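Local coordinates for uroporphyrinogen-III synthetase (Pseudomonas syringae pv. tomato, PDB 3RE1), which probably catalyses the cyclization of the linear tetrapyrrole hydroxymethylbilane to the macrocycle uroporphyrinogen III, with loss of water, in porphyrin biosynthesis, at residues A[65-70]-A[166-171]. Numbering follows the deposited sequence.
Sequences LNYSAV and GVDYLP
The phenol ring of Y67 meets the carboxylate of D168 at its edge: OD2 lies close to the ring plane, beside the CE1 corner and the hydroxyl, and the two flat groups stand nearly perpendicular, 85° apart. The Y67 OH donates a weak, long hydrogen bond to D168 OD2 at 3.4 Å, and Y67 CE1 comes within 3.7 Å of the same oxygen. The D168 methylene also touches, its CB lying 3.7 Å from Y67 OH. With CG set opposite its own carbonyl carbon (chi1 -59°), the Y67 side chain leaves the backbone toward 166-171 and its hydroxyl edge meets D168; the backbones stay well apart, 9.1 Å between the CA atoms of Y67 and V167. Segment 166-171 is strand, and 65-70 leads into strand 69-72 of the same mixed sheet, in one of the two alpha/beta domains of the HemD fold. Strand 143-148 runs between strands 69-72 and 166-176, parallel to both, so the Y67-D168 pair joins two strands that are not neighbours, near the start of the one between them. R143, at that start, forms a salt bridge with D168 OD2, the stronger partner of this oxygen, and also makes a backbone hydrogen bond with S68. The arginine would be expected to favour the negative charge of D168. The Y67 side chain also rests on I60 of helix 54-62.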
loop_
_atom_site.group_PDB
_atom_site.type_symbol
_atom_site.label_atom_id
_atom_site.label_comp_id
_atom_site.label_asym_id
_atom_site.label_seq_id
_atom_site.Cartn_x
_atom_site.Cartn_y
_atom_site.Cartn_z
ATOM N N LEU A 65 -4.937 7.669 -24.930
ATOM C CA LEU A 65 -6.064 7.144 -25.673
ATOM C C LEU A 65 -5.749 5.829 -26.348
ATOM O O LEU A 65 -6.653 5.109 -26.744
ATOM C CB LEU A 65 -6.550 8.153 -26.706
ATOM C CG LEU A 65 -6.973 9.532 -26.197
ATOM C CD1 LEU A 65 -7.605 10.307 -27.371
ATOM C CD2 LEU A 65 -7.921 9.435 -25.019
ATOM N N ASN A 66 -4.464 5.514 -26.465
ATOM C CA ASN A 66 -4.041 4.217 -26.993
ATOM C C ASN A 66 -4.661 3.067 -26.184
ATOM O O ASN A 66 -4.845 1.941 -26.683
ATOM C CB ASN A 66 -2.511 4.075 -26.971
ATOM C CG ASN A 66 -1.872 4.621 -28.222
ATOM O OD1 ASN A 66 -2.565 4.793 -29.226
ATOM N ND2 ASN A 66 -0.556 4.907 -28.180
ATOM N N TYR A 67 -4.974 3.353 -24.939
ATOM C CA TYR A 67 -5.553 2.346 -24.066
ATOM C C TYR A 67 -7.062 2.533 -23.970
ATOM O O TYR A 67 -7.576 3.653 -24.062
ATOM C CB TYR A 67 -4.923 2.430 -22.651
ATOM C CG TYR A 67 -3.424 2.226 -22.698
ATOM C CD1 TYR A 67 -2.862 0.958 -22.612
ATOM C CD2 TYR A 67 -2.589 3.277 -22.888
ATOM C CE1 TYR A 67 -1.515 0.758 -22.729
ATOM C CE2 TYR A 67 -1.232 3.101 -22.979
ATOM C CZ TYR A 67 -0.688 1.847 -22.910
ATOM O OH TYR A 67 0.695 1.696 -22.978
ATOM N N SER A 68 -7.742 1.418 -23.740
ATOM C CA SER A 68 -9.166 1.378 -23.538
ATOM C C SER A 68 -9.484 1.742 -22.115
ATOM O O SER A 68 -10.578 2.211 -21.836
ATOM C CB SER A 68 -9.668 -0.046 -23.807
ATOM O OG SER A 68 -9.244 -0.492 -25.085
ATOM N N ALA A 69 -8.539 1.504 -21.208
ATOM C CA ALA A 69 -8.767 1.789 -19.786
ATOM C C ALA A 69 -7.499 2.031 -19.020
ATOM O O ALA A 69 -6.463 1.454 -19.335
ATOM C CB ALA A 69 -9.581 0.668 -19.109
ATOM N N VAL A 70 -7.604 2.882 -17.996
ATOM C CA VAL A 70 -6.496 3.196 -17.130
ATOM C C VAL A 70 -6.863 2.823 -15.715
ATOM O O VAL A 70 -7.883 3.274 -15.216
ATOM C CB VAL A 70 -6.186 4.697 -17.131
ATOM C CG1 VAL A 70 -5.166 5.016 -16.052
ATOM C CG2 VAL A 70 -5.665 5.104 -18.455
ATOM N N GLY A 166 -4.213 -6.859 -23.081
ATOM C CA GLY A 166 -2.852 -6.429 -22.902
ATOM C C GLY A 166 -2.781 -5.439 -21.753
ATOM O O GLY A 166 -3.721 -4.664 -21.508
ATOM N N VAL A 167 -1.660 -5.470 -21.044
ATOM C CA VAL A 167 -1.450 -4.614 -19.899
ATOM C C VAL A 167 -0.013 -4.088 -19.897
ATOM O O VAL A 167 0.959 -4.863 -20.043
ATOM C CB VAL A 167 -1.664 -5.376 -18.627
ATOM C CG1 VAL A 167 -1.432 -4.450 -17.422
ATOM C CG2 VAL A 167 -3.052 -6.025 -18.597
ATOM N N ASP A 168 0.117 -2.769 -19.733
ATOM C CA ASP A 168 1.419 -2.109 -19.618
ATOM C C ASP A 168 1.474 -1.315 -18.315
ATOM O O ASP A 168 0.432 -0.958 -17.732
ATOM C CB ASP A 168 1.638 -1.165 -20.797
ATOM C CG ASP A 168 1.919 -1.907 -22.090
ATOM O OD1 ASP A 168 2.781 -2.808 -22.060
ATOM O OD2 ASP A 168 1.296 -1.598 -23.130
ATOM N N TYR A 169 2.677 -1.018 -17.855
ATOM C CA TYR A 169 2.824 -0.318 -16.594
ATOM C C TYR A 169 3.435 1.026 -16.806
ATOM O O TYR A 169 4.193 1.232 -17.742
ATOM C CB TYR A 169 3.706 -1.096 -15.621
ATOM C CG TYR A 169 3.073 -2.372 -15.072
ATOM C CD1 TYR A 169 1.847 -2.354 -14.395
ATOM C CD2 TYR A 169 3.721 -3.604 -15.216
ATOM C CE1 TYR A 169 1.294 -3.524 -13.888
ATOM C CE2 TYR A 169 3.176 -4.773 -14.708
ATOM C CZ TYR A 169 1.974 -4.726 -14.044
ATOM O OH TYR A 169 1.475 -5.894 -13.534
ATOM N N LEU A 170 3.095 1.947 -15.915
ATOM C CA LEU A 170 3.649 3.286 -15.932
ATOM C C LEU A 170 4.052 3.563 -14.496
ATOM O O LEU A 170 3.246 4.038 -13.699
ATOM C CB LEU A 170 2.586 4.273 -16.396
ATOM C CG LEU A 170 3.013 5.741 -16.424
ATOM C CD1 LEU A 170 3.947 6.033 -17.578
ATOM C CD2 LEU A 170 1.793 6.604 -16.477
ATOM N N PRO A 171 5.285 3.216 -14.131
ATOM C CA PRO A 171 5.762 3.440 -12.768
ATOM C C PRO A 171 5.936 4.943 -12.474
ATOM O O PRO A 171 6.799 5.614 -13.031
ATOM C CB PRO A 171 7.084 2.689 -12.755
ATOM C CG PRO A 171 7.583 2.863 -14.175
ATOM C CD PRO A 171 6.342 2.631 -14.980
#